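Local coordinates for Glyoxalase/bleomycin resistance protein/dioxygenase (PDB 4HC5) that is a member of the glyoxalase/bleomycin resistance protein/dioxygenase superfamily and may act as a dioxygenase, at residues M49-V54 / P68-D73; R88-A93 / K106-M111. All coordinates share one frame; numbering follows the deposited sequence.

Contact 1 (M49-V54 / P68-D73)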
HETATM    1  N   MSE A  49      11.572  -4.552  16.406  1.00 44.10           N
HETATM    2  CA  MSE A  49      11.026  -4.539  15.015  1.00 33.82           C
HETATM    3  C   MSE A  49      12.073  -5.089  14.023  1.00 30.49           C
HETATM    4  O   MSE A  49      13.077  -4.449  13.794  1.00 33.32           O
HETATM    5  CB  MSE A  49      10.567  -3.143  14.514  1.00 40.97           C
HETATM    6  CG  MSE A  49      10.074  -3.153  12.906  1.00 28.29           C
HETATM    7 SE   MSE A  49       9.574  -1.341  12.397  0.70 57.41          SE
HETATM    8  CE  MSE A  49       8.423  -1.034  13.963  1.00 45.43           C
ATOM      9  N   ARG A  50      11.766  -6.236  13.451  1.00 25.23           N
ATOM     10  CA  ARG A  50      12.485  -6.843  12.348  1.00 25.31           C
ATOM     11  C   ARG A  50      11.698  -6.380  11.132  1.00 21.91           C
ATOM     12  O   ARG A  50      10.599  -6.797  10.874  1.00 21.77           O
ATOM     13  CB  ARG A  50      12.494  -8.387  12.456  1.00 22.82           C
ATOM     14  CG  ARG A  50      13.239  -9.048  11.317  1.00 25.80           C
ATOM     15  CD  ARG A  50      13.006 -10.545  11.365  1.00 25.18           C
ATOM     16  NE  ARG A  50      13.536 -11.228  10.186  1.00 24.16           N
ATOM     17  CZ  ARG A  50      13.277 -12.479   9.847  1.00 28.91           C
ATOM     18  NH1 ARG A  50      12.517 -13.274  10.601  1.00 35.63           N
ATOM     19  NH2 ARG A  50      13.820 -12.930   8.738  1.00 30.70           N
ATOM     20  N   PHE A  51      12.260  -5.405  10.454  1.00 21.01           N
ATOM     21  CA  PHE A  51      11.649  -4.785   9.307  1.00 19.79           C
ATOM     22  C   PHE A  51      11.939  -5.659   8.079  1.00 18.14           C
ATOM     23  O   PHE A  51      13.069  -5.820   7.674  1.00 21.03           O
ATOM     24  CB  PHE A  51      12.080  -3.333   9.070  1.00 22.90           C
ATOM     25  CG  PHE A  51      11.341  -2.670   7.983  1.00 23.74           C
ATOM     26  CD1 PHE A  51       9.986  -2.366   8.112  1.00 22.67           C
ATOM     27  CD2 PHE A  51      11.983  -2.318   6.814  1.00 24.71           C
ATOM     28  CE1 PHE A  51       9.285  -1.736   7.111  1.00 24.19           C
ATOM     29  CE2 PHE A  51      11.313  -1.698   5.787  1.00 24.18           C
ATOM     30  CZ  PHE A  51       9.931  -1.361   5.933  1.00 25.17           C
ATOM     31  N   VAL A  52      10.825  -6.243   7.525  1.00 17.67           N
ATOM     32  CA  VAL A  52      10.917  -7.226   6.436  1.00 16.95           C
ATOM     33  C   VAL A  52      10.012  -6.734   5.331  1.00 17.22           C
ATOM     34  O   VAL A  52       8.827  -6.420   5.535  1.00 17.28           O
ATOM     35  CB  VAL A  52      10.494  -8.656   6.881  1.00 18.70           C
ATOM     36  CG1 VAL A  52      10.454  -9.618   5.681  1.00 20.06           C
ATOM     37  CG2 VAL A  52      11.365  -9.185   8.041  1.00 20.50           C
ATOM     38  N   THR A  53      10.578  -6.686   4.114  1.00 16.31           N
ATOM     39  CA  THR A  53       9.775  -6.381   2.949  1.00 15.74           C
ATOM     40  C   THR A  53      10.068  -7.334   1.770  1.00 15.58           C
ATOM     41  O   THR A  53      11.134  -7.935   1.660  1.00 16.51           O
ATOM     42  CB  THR A  53       9.938  -4.935   2.397  1.00 16.18           C
ATOM     43  OG1 THR A  53      11.213  -4.821   1.776  1.00 17.89           O
ATOM     44  CG2 THR A  53       9.795  -3.829   3.459  1.00 18.10           C
ATOM     45  N   VAL A  54       9.064  -7.421   0.886  1.00 15.88           N
ATOM     46  CA  VAL A  54       9.124  -8.214  -0.316  1.00 16.51           C
ATOM     47  C   VAL A  54       8.594  -7.359  -1.500  1.00 16.29           C
ATOM     48  O   VAL A  54       7.850  -6.415  -1.335  1.00 16.85           O
ATOM     49  CB  VAL A  54       8.279  -9.526  -0.210  1.00 15.31           C
ATOM     50  CG1 VAL A  54       8.951 -10.519   0.737  1.00 18.59           C
ATOM     51  CG2 VAL A  54       6.834  -9.236   0.220  1.00 16.67           C
ATOM     52  N   PRO A  68       1.334  -7.873  14.415  1.00 15.95           N
ATOM     53  CA  PRO A  68       0.492  -7.116  15.281  1.00 16.67           C
ATOM     54  C   PRO A  68       1.247  -6.322  16.333  1.00 17.25           C
ATOM     55  O   PRO A  68       0.869  -5.200  16.733  1.00 18.62           O
ATOM     56  CB  PRO A  68      -0.415  -8.169  15.880  1.00 16.27           C
ATOM     57  CG  PRO A  68      -0.492  -9.219  14.839  1.00 17.52           C
ATOM     58  CD  PRO A  68       0.860  -9.235  14.207  1.00 15.05           C
ATOM     59  N   SER A  69       2.334  -6.911  16.810  1.00 16.78           N
ATOM     60  CA  SER A  69       3.137  -6.238  17.839  1.00 19.49           C
ATOM     61  C   SER A  69       3.799  -4.939  17.458  1.00 20.96           C
ATOM     62  O   SER A  69       4.304  -4.219  18.320  1.00 24.77           O
ATOM     63  CB  SER A  69       4.165  -7.160  18.371  1.00 19.01           C
ATOM     64  OG  SER A  69       5.075  -7.624  17.381  1.00 20.11           O
ATOM     65  N   TRP A  70       3.874  -4.696  16.161  1.00 19.44           N
ATOM     66  CA  TRP A  70       4.368  -3.396  15.677  1.00 21.12           C
ATOM     67  C   TRP A  70       3.485  -2.227  16.057  1.00 22.64           C
ATOM     68  O   TRP A  70       3.930  -1.073  15.981  1.00 24.28           O
ATOM     69  CB  TRP A  70       4.481  -3.340  14.142  1.00 21.88           C
ATOM     70  CG  TRP A  70       5.593  -4.168  13.516  1.00 22.38           C
ATOM     71  CD1 TRP A  70       6.402  -5.119  14.066  1.00 21.86           C
ATOM     72  CD2 TRP A  70       5.998  -4.078  12.135  1.00 20.32           C
ATOM     73  NE1 TRP A  70       7.227  -5.653  13.130  1.00 20.59           N
ATOM     74  CE2 TRP A  70       7.037  -5.016  11.937  1.00 23.63           C
ATOM     75  CE3 TRP A  70       5.543  -3.342  11.070  1.00 21.13           C
ATOM     76  CZ2 TRP A  70       7.692  -5.165  10.716  1.00 21.88           C
ATOM     77  CZ3 TRP A  70       6.220  -3.488   9.835  1.00 21.26           C
ATOM     78  CH2 TRP A  70       7.270  -4.368   9.680  1.00 24.41           C
ATOM     79  N   TYR A  71       2.230  -2.498  16.386  1.00 20.28           N
ATOM     80  CA  TYR A  71       1.180  -1.492  16.466  1.00 21.03           C
ATOM     81  C   TYR A  71       0.498  -1.404  17.826  1.00 21.79           C
ATOM     82  O   TYR A  71       0.496  -2.346  18.567  1.00 23.58           O
ATOM     83  CB  TYR A  71       0.147  -1.715  15.357  1.00 21.12           C
ATOM     84  CG  TYR A  71       0.743  -1.567  13.991  1.00 21.00           C
ATOM     85  CD1 TYR A  71       0.892  -0.333  13.428  1.00 21.73           C
ATOM     86  CD2 TYR A  71       1.191  -2.652  13.287  1.00 21.96           C
ATOM     87  CE1 TYR A  71       1.455  -0.177  12.190  1.00 28.44           C
ATOM     88  CE2 TYR A  71       1.761  -2.503  12.047  1.00 22.73           C
ATOM     89  CZ  TYR A  71       1.896  -1.259  11.514  1.00 25.09           C
ATOM     90  OH  TYR A  71       2.453  -1.031  10.278  1.00 27.64           O
ATOM     91  N   GLU A  72      -0.057  -0.239  18.112  1.00 21.59           N
ATOM     92  CA  GLU A  72      -0.733   0.036  19.371  1.00 22.19           C
ATOM     93  C   GLU A  72      -2.234  -0.015  19.252  1.00 25.03           C
ATOM     94  O   GLU A  72      -2.910   0.114  20.227  1.00 27.49           O
ATOM     95  CB  GLU A  72      -0.372   1.415  19.884  1.00 25.57           C
ATOM     96  CG  GLU A  72       1.081   1.616  20.157  1.00 28.82           C
ATOM     97  CD  GLU A  72       1.640   0.588  21.089  1.00 40.10           C
ATOM     98  OE1 GLU A  72       1.046   0.323  22.129  1.00 57.96           O
ATOM     99  OE2 GLU A  72       2.675   0.032  20.768  1.00 57.63           O
ATOM    100  N   ASP A  73      -2.757  -0.149  18.053  1.00 21.98           N
ATOM    101  CA  ASP A  73      -4.183  -0.117  17.854  1.00 21.88           C
ATOM    102  C   ASP A  73      -4.903  -1.436  17.669  1.00 21.21           C
ATOM    103  O   ASP A  73      -6.021  -1.433  17.349  1.00 23.83           O
ATOM    104  CB  ASP A  73      -4.572   0.848  16.733  1.00 21.99           C
ATOM    105  CG  ASP A  73      -4.151   0.378  15.346  1.00 25.29           C
ATOM    106  OD1 ASP A  73      -3.456  -0.601  15.228  1.00 22.19           O
ATOM    107  OD2 ASP A  73      -4.558   1.029  14.402  1.00 25.73           O
TER
HETATM  108  O   HOH W   1       9.289  -7.676  13.857  1.00 22.67           O
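Segment 49-54, on strand 49-55, and the short 3-10 turn at 68-70 come closest at Met-49 and Trp-70, whose CA atoms are 6.8 Å apart. The strand is an inner one of the N-terminal mixed four-stranded sheet, a beta-alpha-beta-beta-beta module of the vicinal oxygen chelate fold, and the turn begins the loop that leaves the module after strand 62-66. Almost everything here is done by the Trp-70 indole, which reaches across toward the strand. The side chains of Trp-70 and Met-49, a selenomethionine, cross at about a right angle. Met-49 CG makes a CH-pi contact over one face, 4.0 Å from the centroid of the Trp-70 five-membered ring, while Met-49 SE sits 4.4 Å from the centroid of the six-membered ring and only 6° off its normal, a Met-aromatic contact. At the far end of the indole, Trp-70 CH2 touches CD1 of Phe-51 at 3.7 Å; the Phe-51 ring in turn packs edge-to-face with Phe-41 of the neighbouring strand. Arg-50 sends its guanidinium away to Glu-25 and Asp-42, but Arg-50 O lies near the indole plane, 3.3 Å from Trp-70 CZ2, and also accepts from Gln-24. One water in the indole plane links the Trp-70 side chain to the strand backbone, accepting from Trp-70 NE1 at 3.0 Å and from Arg-50 N at 2.9 Å.

Contact 2 (R88-A93 / K106-M111)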
ATOM      1  N   ARG A  88       0.265 -10.040 -15.631  1.00 20.87           N
ATOM      2  CA  ARG A  88       0.115  -9.984 -17.090  1.00 23.48           C
ATOM      3  C   ARG A  88      -0.606 -11.169 -17.733  1.00 22.69           C
ATOM      4  O   ARG A  88      -1.021 -11.111 -18.890  1.00 27.69           O
ATOM      5  CB  ARG A  88       1.464  -9.710 -17.757  1.00 25.29           C
ATOM      6  CG  ARG A  88       2.024  -8.373 -17.249  1.00 29.90           C
ATOM      7  CD  ARG A  88       2.961  -7.634 -18.213  1.00 39.57           C
ATOM      8  NE  ARG A  88       3.402  -6.392 -17.532  1.00 44.00           N
ATOM      9  CZ  ARG A  88       4.447  -6.270 -16.708  1.00 47.02           C
ATOM     10  NH1 ARG A  88       4.725  -5.085 -16.136  1.00 48.35           N
ATOM     11  NH2 ARG A  88       5.229  -7.317 -16.450  1.00 45.79           N
ATOM     12  N   ASP A  89      -0.751 -12.273 -17.002  1.00 22.88           N
ATOM     13  CA  ASP A  89      -1.466 -13.490 -17.475  1.00 22.02           C
ATOM     14  C   ASP A  89      -2.212 -14.126 -16.291  1.00 20.32           C
ATOM     15  O   ASP A  89      -1.663 -14.858 -15.543  1.00 20.83           O
ATOM     16  CB  ASP A  89      -0.522 -14.450 -18.162  1.00 22.23           C
ATOM     17  CG  ASP A  89      -1.233 -15.622 -18.784  1.00 28.60           C
ATOM     18  OD1 ASP A  89      -2.364 -15.872 -18.455  1.00 26.56           O
ATOM     19  OD2 ASP A  89      -0.597 -16.279 -19.593  1.00 35.85           O
ATOM     20  N   ILE A  90      -3.465 -13.756 -16.147  1.00 19.19           N
ATOM     21  CA  ILE A  90      -4.251 -14.187 -15.008  1.00 19.09           C
ATOM     22  C   ILE A  90      -4.661 -15.661 -15.080  1.00 21.10           C
ATOM     23  O   ILE A  90      -4.800 -16.274 -14.083  1.00 19.21           O
ATOM     24  CB  ILE A  90      -5.433 -13.243 -14.693  1.00 18.42           C
ATOM     25  CG1 ILE A  90      -5.851 -13.439 -13.245  1.00 18.87           C
ATOM     26  CG2 ILE A  90      -6.578 -13.466 -15.657  1.00 20.89           C
ATOM     27  CD1 ILE A  90      -6.808 -12.422 -12.714  1.00 19.79           C
ATOM     28  N   ASP A  91      -4.783 -16.205 -16.275  1.00 20.88           N
ATOM     29  CA  ASP A  91      -5.096 -17.619 -16.410  1.00 20.98           C
ATOM     30  C   ASP A  91      -3.901 -18.441 -15.905  1.00 22.54           C
ATOM     31  O   ASP A  91      -4.054 -19.377 -15.203  1.00 22.59           O
ATOM     32  CB  ASP A  91      -5.387 -17.958 -17.845  1.00 22.63           C
ATOM     33  CG  ASP A  91      -6.714 -17.482 -18.281  1.00 27.61           C
ATOM     34  OD1 ASP A  91      -7.585 -17.273 -17.463  1.00 32.68           O
ATOM     35  OD2 ASP A  91      -6.855 -17.342 -19.480  1.00 39.66           O
ATOM     36  N   GLU A  92      -2.706 -18.047 -16.271  1.00 21.73           N
ATOM     37  CA  GLU A  92      -1.507 -18.738 -15.803  1.00 22.01           C
ATOM     38  C   GLU A  92      -1.316 -18.570 -14.311  1.00 20.21           C
ATOM     39  O   GLU A  92      -0.953 -19.511 -13.608  1.00 21.36           O
ATOM     40  CB  GLU A  92      -0.279 -18.259 -16.555  1.00 27.46           C
ATOM     41  CG  GLU A  92       0.944 -19.070 -16.221  1.00 38.16           C
ATOM     42  CD  GLU A  92       0.820 -20.536 -16.711  1.00 43.23           C
ATOM     43  OE1 GLU A  92       1.459 -21.392 -16.093  1.00 68.81           O
ATOM     44  OE2 GLU A  92       0.074 -20.855 -17.695  1.00 60.77           O
ATOM     45  N   ALA A  93      -1.535 -17.342 -13.820  1.00 19.87           N
ATOM     46  CA  ALA A  93      -1.380 -17.076 -12.373  1.00 18.44           C
ATOM     47  C   ALA A  93      -2.360 -17.962 -11.580  1.00 18.20           C
ATOM     48  O   ALA A  93      -2.006 -18.606 -10.578  1.00 19.57           O
ATOM     49  CB  ALA A  93      -1.546 -15.602 -12.003  1.00 20.53           C
ATOM     50  N   LYS A 106     -12.683 -17.814  -6.587  1.00 18.91           N
ATOM     51  CA  LYS A 106     -13.308 -18.339  -7.834  1.00 20.24           C
ATOM     52  C   LYS A 106     -12.343 -18.113  -8.994  1.00 18.77           C
ATOM     53  O   LYS A 106     -11.340 -17.356  -8.821  1.00 18.61           O
ATOM     54  CB  LYS A 106     -14.686 -17.738  -8.119  1.00 22.36           C
ATOM     55  CG  LYS A 106     -14.641 -16.210  -8.250  1.00 21.39           C
ATOM     56  CD  LYS A 106     -16.022 -15.588  -8.482  1.00 25.11           C
ATOM     57  CE  LYS A 106     -15.909 -14.086  -8.560  1.00 30.96           C
ATOM     58  NZ  LYS A 106     -17.298 -13.609  -8.686  1.00 42.39           N
ATOM     59  N   PRO A 107     -12.616 -18.686 -10.170  1.00 18.45           N
ATOM     60  CA  PRO A 107     -11.691 -18.408 -11.266  1.00 19.39           C
ATOM     61  C   PRO A 107     -11.780 -16.951 -11.729  1.00 19.54           C
ATOM     62  O   PRO A 107     -12.743 -16.275 -11.440  1.00 19.90           O
ATOM     63  CB  PRO A 107     -12.171 -19.378 -12.360  1.00 23.16           C
ATOM     64  CG  PRO A 107     -12.872 -20.474 -11.571  1.00 24.11           C
ATOM     65  CD  PRO A 107     -13.594 -19.729 -10.536  1.00 20.05           C
ATOM     66  N   PRO A 108     -10.787 -16.521 -12.480  1.00 18.29           N
ATOM     67  CA  PRO A 108     -10.864 -15.190 -13.127  1.00 18.04           C
ATOM     68  C   PRO A 108     -12.184 -15.022 -13.875  1.00 19.41           C
ATOM     69  O   PRO A 108     -12.673 -15.926 -14.554  1.00 21.37           O
ATOM     70  CB  PRO A 108      -9.682 -15.192 -14.066  1.00 20.45           C
ATOM     71  CG  PRO A 108      -8.675 -16.145 -13.402  1.00 20.99           C
ATOM     72  CD  PRO A 108      -9.573 -17.232 -12.884  1.00 21.43           C
ATOM     73  N   GLU A 109     -12.700 -13.808 -13.710  1.00 18.27           N
ATOM     74  CA  GLU A 109     -13.932 -13.382 -14.271  1.00 19.29           C
ATOM     75  C   GLU A 109     -13.874 -11.962 -14.795  1.00 19.44           C
ATOM     76  O   GLU A 109     -13.088 -11.123 -14.308  1.00 18.50           O
ATOM     77  CB  GLU A 109     -14.953 -13.423 -13.156  1.00 27.32           C
ATOM     78  CG  GLU A 109     -16.386 -13.339 -13.525  1.00 30.47           C
ATOM     79  CD  GLU A 109     -17.274 -13.585 -12.299  1.00 29.85           C
ATOM     80  OE1 GLU A 109     -17.108 -14.671 -11.711  1.00 28.97           O
ATOM     81  OE2 GLU A 109     -17.992 -12.675 -11.905  1.00 42.46           O
HETATM   82  N   MSE A 110     -14.613 -11.685 -15.844  1.00 21.66           N
HETATM   83  CA  MSE A 110     -14.642 -10.330 -16.386  1.00 21.24           C
HETATM   84  C   MSE A 110     -15.362  -9.358 -15.479  1.00 19.89           C
HETATM   85  O   MSE A 110     -16.491  -9.538 -15.108  1.00 24.63           O
HETATM   86  CB  MSE A 110     -15.269 -10.306 -17.773  1.00 24.14           C
HETATM   87  CG  MSE A 110     -15.300  -8.922 -18.434  1.00 22.08           C
HETATM   88 SE   MSE A 110     -13.569  -8.378 -18.926  0.70 24.42          SE
HETATM   89  CE  MSE A 110     -13.297  -9.595 -20.382  1.00 30.02           C
HETATM   90  N   MSE A 111     -14.650  -8.299 -15.135  1.00 19.22           N
HETATM   91  CA  MSE A 111     -15.227  -7.222 -14.418  1.00 18.33           C
HETATM   92  C   MSE A 111     -15.912  -6.231 -15.372  1.00 20.30           C
HETATM   93  O   MSE A 111     -15.502  -6.115 -16.537  1.00 22.44           O
HETATM   94  CB  MSE A 111     -14.164  -6.462 -13.626  1.00 18.03           C
HETATM   95  CG  MSE A 111     -13.434  -7.321 -12.646  1.00 20.48           C
HETATM   96 SE   MSE A 111     -14.412  -7.888 -11.109  0.60 22.54          SE
HETATM   97  CE  MSE A 111     -14.537  -9.695 -11.502  1.00 22.84           C
TER
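Ile-90 and Pro-108 run past each other in opposite directions, the branched side chain of one lying along the proline ring of the other. Ile-90 opens helix 90-99, and Pro-108 lies in the break of strand 103-110, just before it resumes at Glu-109; the strand is outermost in its sheet within this chain. The contact therefore joins the helix of the C-terminal beta-alpha-beta-beta-beta module to the strand that follows it. Both CB atoms point toward the opposite segment. Ile-90 CG2 lies 3.9 Å from Pro-108 CB, and Ile-90 CG1, swung anti to the backbone N (chi1 -158°), comes equally close to Pro-108 CG. Pro-108 CG also reaches Ile-90 O at 3.9 Å, so the ring rests against the first helical residue's backbone as well as its side chain. Asp-91 borders this apolar patch, its OD1 loosely approaching the proline ring while forming a salt bridge to Arg-116. Ile-90 and Pro-108 both touch Arg-116, and Tyr-94, one turn further along the helix, touches Pro-108 too. Ahead of Ile-90, Asp-89 is the N-cap: its OD1 accepts from Glu-92 N at 3.1 Å along a nearly straight line (169°), the N-H arriving from well above the carboxylate plane.

Contact 1 closes before contact 2 opens along the chain, and the two sit on opposite sides of its centre, with their own centres 31 Å apart and nearest atoms about 15 Å apart. Each has one segment on a different one of the two four-stranded mixed sheets (strands 49-55 and 103-110), which share the strand order 1-4-3-2 and form the paired modules of this fold. Contact 1 ties a loop to an inner strand of the first module; contact 2 ties a helix start to a strand outermost within this chain in the second. Neither joins the two modules directly. The second subunit packs against both places, touching Tyr-71 in one and the 88-93 segment in the other.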